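Local coordinates for protein phosphoglycerate oxidoreductase (Rhizobium etli, PDB 4HY3) that probably acts as an NAD(P)H-dependent hydroxypyruvate or glyoxylate reductase of the D-isomer specific 2-hydroxyacid dehydrogenase family, at residues D206-R211 / A238-E243; L30-P35 / G75-I80. All blocks are in the same frame, centred on the assembly; numbering follows the deposited sequence.

The two contacts sit in different lobes of the subunit, their centres about 34 Å apart and their nearest atoms about 23 Å apart. Interaction 2 joins neighbouring parallel strands inside the mixed sheet of the lobe that holds the N-terminal part of the chain, and both its segments precede those of interaction 1. Interaction 1 lies in the NAD-binding domain, where the loops following strands 201-205 and 233-236 meet at the surface and at a second subunit. Judged by the family, only interaction 1 is probably near the dinucleotide: the Asp206 side chain touches what is probably the glycine-rich dinucleotide-binding motif (Gly183, Gly185, Gly188). Interaction 2 is buried strand pairing, and no other chain reaches its segments.

Interaction 1 (D206-R211 / A238-E243); sequences DPWLPR and AAVTSE
Apolar packing joins Pro207 to Val240. The CD edge of the pyrrolidine ring lies 3.7 Å from Val240 CG1, with CG close behind, and the two side chains meet at about a right angle. Trp208 adds the remote end of its indole, whose CH2 comes to 3.9 Å from the same Val240 CG1. Pro207 CG in turn lies over one face of that indole, offset toward its rim, which helps to fix the tilt of the ring.

A second set of contacts is between the tryptophan and backbone. With CG on the backbone N side (chi1 -28°) and chi2 at -69°, the benzene half of the indole is carried to the 238-243 loop, where CH2 approaches Val240 CA at 3.6 Å and Ala239 O from an oblique direction. Polar contact is slight: Thr241 OG1 sits at the ring edge near CZ2, close to the indole plane, and no hydrogen bond links the two loops. With an alanine in place of Trp208, Ala239 O and Val240 CA would probably face a gap, and the Thr241 side chain would lose the ring edge it lies against.

NH1 of Arg339 of the second subunit is hydrogen-bonded to Pro207 O, and Leu341 of that subunit packs on Trp208, so the indole lies between the 238-243 loop and the second subunit. The two loops leave the carboxyl ends of strands 201-205 and 233-236 in a Rossmann-type parallel sheet, and an aspartate placed like Asp206 probably meets the adenosine ribose of NAD, as in related dehydrogenases.

Interaction 2 (L30-P35 / G75-I80); sequences LAISAP and GRARYI
Leu30 meets the 75-80 segment with both branches. CG is anti to the backbone N (chi1 -179°); CD2 then rests on Ala77, 3.8 Å from its CB, while CD1 lies over one face of the Arg76 guanidinium, 3.7 Å from CZ. The two side chains cross at about a right angle, and Arg76 keeps its charge occupied elsewhere, in salt bridges to Asp72 and Glu57. Leu30 O accepts from Arg78 N at 2.9 Å, the donor nearly in line with the carbonyl bond (C=O...N angle 167°).

Ala31 points to the same side of the sheet as Tyr79. Its CB stands 4.0 Å from Tyr79 CB and at the edge of the phenol ring, and Met334 of helix 320-338 packs on both residues. One face of that ring carries Arg78 CG over its centre; Tyr79 OH is hydrogen-bonded to Asp338 OD1, to which Arg78 NH1 also makes a salt bridge. Strands 30-34 and 77-82 are neighbours in the parallel part of a mixed sheet, whose 2-1-3-4-5 order is that of a flavodoxin-like fold, strand 57-60 flanking 30-34 on its other edge.

Regular parallel pairing is clear at Ile32: its N donates to Tyr79 O at 3.1 Å, the donor tilted 21° from the carbonyl plane, and its backbone bonds onward to Ile81, bracketing Ile80. Its side chain leaves from the face opposite Ala31. The extended chain brings CD1 to 3.8 Å from Ala77 CB and 4.4 Å from Ile80 CD1, and Ala61 and Leu69 from nearby loops pack on Ile32.

Interaction 1 (D206-R211 / A238-E243)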
loop_
_atom_site.group_PDB
_atom_site.type_symbol
_atom_site.label_atom_id
_atom_site.label_comp_id
_atom_site.label_asym_id
_atom_site.label_seq_id
_atom_site.Cartn_x
_atom_site.Cartn_y
_atom_site.Cartn_z
ATOM N N ASP A 206 15.856 16.741 5.904
ATOM C CA ASP A 206 16.971 16.311 5.077
ATOM C C ASP A 206 17.470 17.449 4.160
ATOM O O ASP A 206 16.715 17.994 3.354
ATOM C CB ASP A 206 16.582 15.071 4.273
ATOM C CG ASP A 206 17.784 14.344 3.668
ATOM O OD1 ASP A 206 18.665 13.868 4.416
ATOM O OD2 ASP A 206 17.821 14.208 2.432
ATOM N N PRO A 207 18.754 17.818 4.299
ATOM C CA PRO A 207 19.362 18.832 3.438
ATOM C C PRO A 207 19.567 18.423 1.982
ATOM O O PRO A 207 19.431 19.254 1.115
ATOM C CB PRO A 207 20.737 19.072 4.088
ATOM C CG PRO A 207 20.998 17.859 4.921
ATOM C CD PRO A 207 19.653 17.414 5.401
ATOM N N TRP A 208 19.923 17.177 1.702
ATOM C CA TRP A 208 20.333 16.835 0.332
ATOM C C TRP A 208 19.312 16.076 -0.452
ATOM O O TRP A 208 19.622 15.480 -1.491
ATOM C CB TRP A 208 21.653 16.070 0.291
ATOM C CG TRP A 208 22.586 16.358 1.421
ATOM C CD1 TRP A 208 23.285 17.542 1.691
ATOM C CD2 TRP A 208 22.973 15.428 2.475
ATOM N NE1 TRP A 208 24.061 17.406 2.817
ATOM C CE2 TRP A 208 23.916 16.158 3.342
ATOM C CE3 TRP A 208 22.646 14.107 2.782
ATOM C CZ2 TRP A 208 24.486 15.566 4.461
ATOM C CZ3 TRP A 208 23.230 13.526 3.913
ATOM C CH2 TRP A 208 24.128 14.238 4.728
ATOM N N LEU A 209 18.083 16.055 0.020
ATOM C CA LEU A 209 17.066 15.493 -0.807
ATOM C C LEU A 209 16.079 16.609 -1.028
ATOM O O LEU A 209 15.608 17.194 -0.045
ATOM C CB LEU A 209 16.439 14.244 -0.181
ATOM C CG LEU A 209 15.956 13.227 -1.235
ATOM C CD1 LEU A 209 17.133 12.656 -2.029
ATOM C CD2 LEU A 209 15.094 12.126 -0.612
ATOM N N PRO A 210 15.819 16.936 -2.317
ATOM C CA PRO A 210 14.764 17.859 -2.772
ATOM C C PRO A 210 13.403 17.498 -2.175
ATOM O O PRO A 210 13.117 16.316 -1.968
ATOM C CB PRO A 210 14.714 17.653 -4.292
ATOM C CG PRO A 210 16.003 16.981 -4.656
ATOM C CD PRO A 210 16.548 16.300 -3.436
ATOM N N ARG A 211 12.576 18.510 -1.906
ATOM C CA ARG A 211 11.226 18.309 -1.366
ATOM C C ARG A 211 10.353 17.428 -2.251
ATOM O O ARG A 211 9.492 16.723 -1.747
ATOM C CB ARG A 211 10.543 19.650 -1.079
ATOM C CG ARG A 211 11.304 20.495 -0.062
ATOM C CD ARG A 211 10.692 21.873 0.124
ATOM N NE ARG A 211 10.543 22.181 1.551
ATOM C CZ ARG A 211 9.410 22.025 2.242
ATOM N NH1 ARG A 211 8.310 21.580 1.640
ATOM N NH2 ARG A 211 9.371 22.321 3.536
ATOM N N ALA A 238 20.465 9.354 10.140
ATOM C CA ALA A 238 21.631 9.665 9.308
ATOM C C ALA A 238 22.303 10.920 9.840
ATOM O O ALA A 238 21.656 11.748 10.495
ATOM C CB ALA A 238 21.232 9.862 7.855
ATOM N N ALA A 239 23.606 11.043 9.572
ATOM C CA ALA A 239 24.363 12.282 9.833
ATOM C C ALA A 239 24.040 13.295 8.727
ATOM O O ALA A 239 23.604 12.899 7.625
ATOM C CB ALA A 239 25.863 12.001 9.896
ATOM N N VAL A 240 24.228 14.589 9.011
ATOM C CA VAL A 240 23.855 15.626 8.033
ATOM C C VAL A 240 24.695 16.923 7.981
ATOM O O VAL A 240 24.099 17.986 7.776
ATOM C CB VAL A 240 22.340 16.005 8.141
ATOM C CG1 VAL A 240 21.456 14.969 7.455
ATOM C CG2 VAL A 240 21.906 16.216 9.590
ATOM N N THR A 241 26.038 16.883 8.079
ATOM C CA THR A 241 26.874 15.683 7.994
ATOM C C THR A 241 28.004 15.625 9.040
ATOM O O THR A 241 27.896 16.140 10.165
ATOM C CB THR A 241 27.660 15.594 6.644
ATOM O OG1 THR A 241 27.236 16.594 5.718
ATOM C CG2 THR A 241 27.641 14.164 6.046
ATOM N N SER A 242 29.075 14.953 8.583
ATOM C CA SER A 242 30.415 14.891 9.140
ATOM C C SER A 242 30.457 14.645 10.630
ATOM O O SER A 242 30.553 13.496 11.058
ATOM C CB SER A 242 31.214 16.125 8.748
ATOM O OG SER A 242 32.521 15.763 8.340
ATOM N N GLU A 243 30.390 15.723 11.406
ATOM C CA GLU A 243 30.381 15.660 12.866
ATOM C C GLU A 243 30.602 14.265 13.476
ATOM O O GLU A 243 31.522 13.530 13.107
ATOM C CB GLU A 243 29.079 16.259 13.396
ATOM C CG GLU A 243 28.819 17.662 12.885
ATOM C CD GLU A 243 28.024 18.506 13.857
ATOM O OE1 GLU A 243 27.726 18.039 14.994
ATOM O OE2 GLU A 243 27.712 19.654 13.467
#

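Interaction 2 (L30-P35 / G75-I80)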
loop_
_atom_site.group_PDB
_atom_site.type_symbol
_atom_site.label_atom_id
_atom_site.label_comp_id
_atom_site.label_asym_id
_atom_site.label_seq_id
_atom_site.Cartn_x
_atom_site.Cartn_y
_atom_site.Cartn_z
ATOM N N LEU A 30 37.147 -13.224 -14.520
ATOM C CA LEU A 30 37.939 -13.381 -13.325
ATOM C C LEU A 30 37.710 -12.212 -12.397
ATOM O O LEU A 30 37.709 -11.058 -12.827
ATOM C CB LEU A 30 39.433 -13.493 -13.657
ATOM C CG LEU A 30 40.419 -13.683 -12.493
ATOM C CD1 LEU A 30 41.729 -14.273 -12.993
ATOM C CD2 LEU A 30 40.698 -12.396 -11.720
ATOM N N ALA A 31 37.551 -12.535 -11.118
ATOM C CA ALA A 31 37.419 -11.544 -10.081
ATOM C C ALA A 31 38.359 -11.827 -8.918
ATOM O O ALA A 31 38.434 -12.961 -8.421
ATOM C CB ALA A 31 35.984 -11.482 -9.586
ATOM N N ILE A 32 39.047 -10.777 -8.470
ATOM C CA ILE A 32 39.925 -10.836 -7.317
ATOM C C ILE A 32 39.126 -10.633 -6.040
ATOM O O ILE A 32 38.307 -9.729 -5.924
ATOM C CB ILE A 32 41.046 -9.789 -7.447
ATOM C CG1 ILE A 32 41.754 -10.006 -8.781
ATOM C CG2 ILE A 32 42.042 -9.883 -6.288
ATOM C CD1 ILE A 32 42.851 -9.016 -9.075
ATOM N N SER A 33 39.366 -11.498 -5.069
ATOM C CA SER A 33 38.722 -11.365 -3.780
ATOM C C SER A 33 39.701 -10.791 -2.739
ATOM O O SER A 33 40.781 -11.307 -2.542
ATOM C CB SER A 33 38.140 -12.710 -3.375
ATOM O OG SER A 33 37.769 -12.715 -2.018
ATOM N N ALA A 34 39.317 -9.693 -2.108
ATOM C CA ALA A 34 40.155 -9.000 -1.111
ATOM C C ALA A 34 39.176 -8.238 -0.249
ATOM O O ALA A 34 39.178 -7.002 -0.222
ATOM C CB ALA A 34 41.122 -8.042 -1.786
ATOM N N PRO A 35 38.283 -8.980 0.406
ATOM C CA PRO A 35 37.115 -8.441 1.105
ATOM C C PRO A 35 37.342 -7.998 2.551
ATOM O O PRO A 35 36.479 -7.334 3.149
ATOM C CB PRO A 35 36.147 -9.615 1.079
ATOM C CG PRO A 35 37.040 -10.809 1.056
ATOM C CD PRO A 35 38.206 -10.439 0.215
ATOM N N GLY A 75 45.847 -8.928 -15.716
ATOM C CA GLY A 75 45.517 -8.590 -17.085
ATOM C C GLY A 75 44.068 -8.839 -17.405
ATOM O O GLY A 75 43.480 -8.128 -18.232
ATOM N N ARG A 76 43.493 -9.839 -16.727
ATOM C CA ARG A 76 42.155 -10.338 -17.003
ATOM C C ARG A 76 41.070 -9.928 -15.967
ATOM O O ARG A 76 39.874 -10.083 -16.225
ATOM C CB ARG A 76 42.216 -11.853 -17.072
ATOM C CG ARG A 76 43.074 -12.418 -18.192
ATOM C CD ARG A 76 43.707 -13.768 -17.835
ATOM N NE ARG A 76 42.859 -14.596 -16.981
ATOM C CZ ARG A 76 43.320 -15.522 -16.138
ATOM N NH1 ARG A 76 44.625 -15.757 -16.050
ATOM N NH2 ARG A 76 42.475 -16.223 -15.380
ATOM N N ALA A 77 41.468 -9.447 -14.797
ATOM C CA ALA A 77 40.501 -9.147 -13.743
ATOM C C ALA A 77 39.394 -8.137 -14.186
ATOM O O ALA A 77 39.664 -6.958 -14.461
ATOM C CB ALA A 77 41.211 -8.658 -12.482
ATOM N N ARG A 78 38.160 -8.609 -14.245
ATOM C CA ARG A 78 37.049 -7.759 -14.565
ATOM C C ARG A 78 36.424 -7.080 -13.324
ATOM O O ARG A 78 35.695 -6.118 -13.466
ATOM C CB ARG A 78 35.988 -8.582 -15.303
ATOM C CG ARG A 78 34.655 -7.866 -15.446
ATOM C CD ARG A 78 33.705 -8.649 -16.309
ATOM N NE ARG A 78 34.342 -9.042 -17.554
ATOM C CZ ARG A 78 33.812 -9.906 -18.411
ATOM N NH1 ARG A 78 32.633 -10.445 -18.175
ATOM N NH2 ARG A 78 34.464 -10.223 -19.518
ATOM N N TYR A 79 36.677 -7.606 -12.125
ATOM C CA TYR A 79 36.070 -7.091 -10.900
ATOM C C TYR A 79 36.970 -7.298 -9.692
ATOM O O TYR A 79 37.774 -8.234 -9.664
ATOM C CB TYR A 79 34.750 -7.796 -10.577
ATOM C CG TYR A 79 33.713 -7.865 -11.686
ATOM C CD1 TYR A 79 33.037 -6.723 -12.124
ATOM C CD2 TYR A 79 33.392 -9.087 -12.281
ATOM C CE1 TYR A 79 32.085 -6.796 -13.129
ATOM C CE2 TYR A 79 32.431 -9.170 -13.274
ATOM C CZ TYR A 79 31.784 -8.025 -13.692
ATOM O OH TYR A 79 30.855 -8.118 -14.679
ATOM N N ILE A 80 36.821 -6.436 -8.681
ATOM C CA ILE A 80 37.445 -6.644 -7.378
ATOM C C ILE A 80 36.343 -6.716 -6.343
ATOM O O ILE A 80 35.676 -5.716 -6.082
ATOM C CB ILE A 80 38.381 -5.478 -6.989
ATOM C CG1 ILE A 80 39.285 -5.100 -8.163
ATOM C CG2 ILE A 80 39.186 -5.823 -5.745
ATOM C CD1 ILE A 80 40.754 -5.345 -7.937
#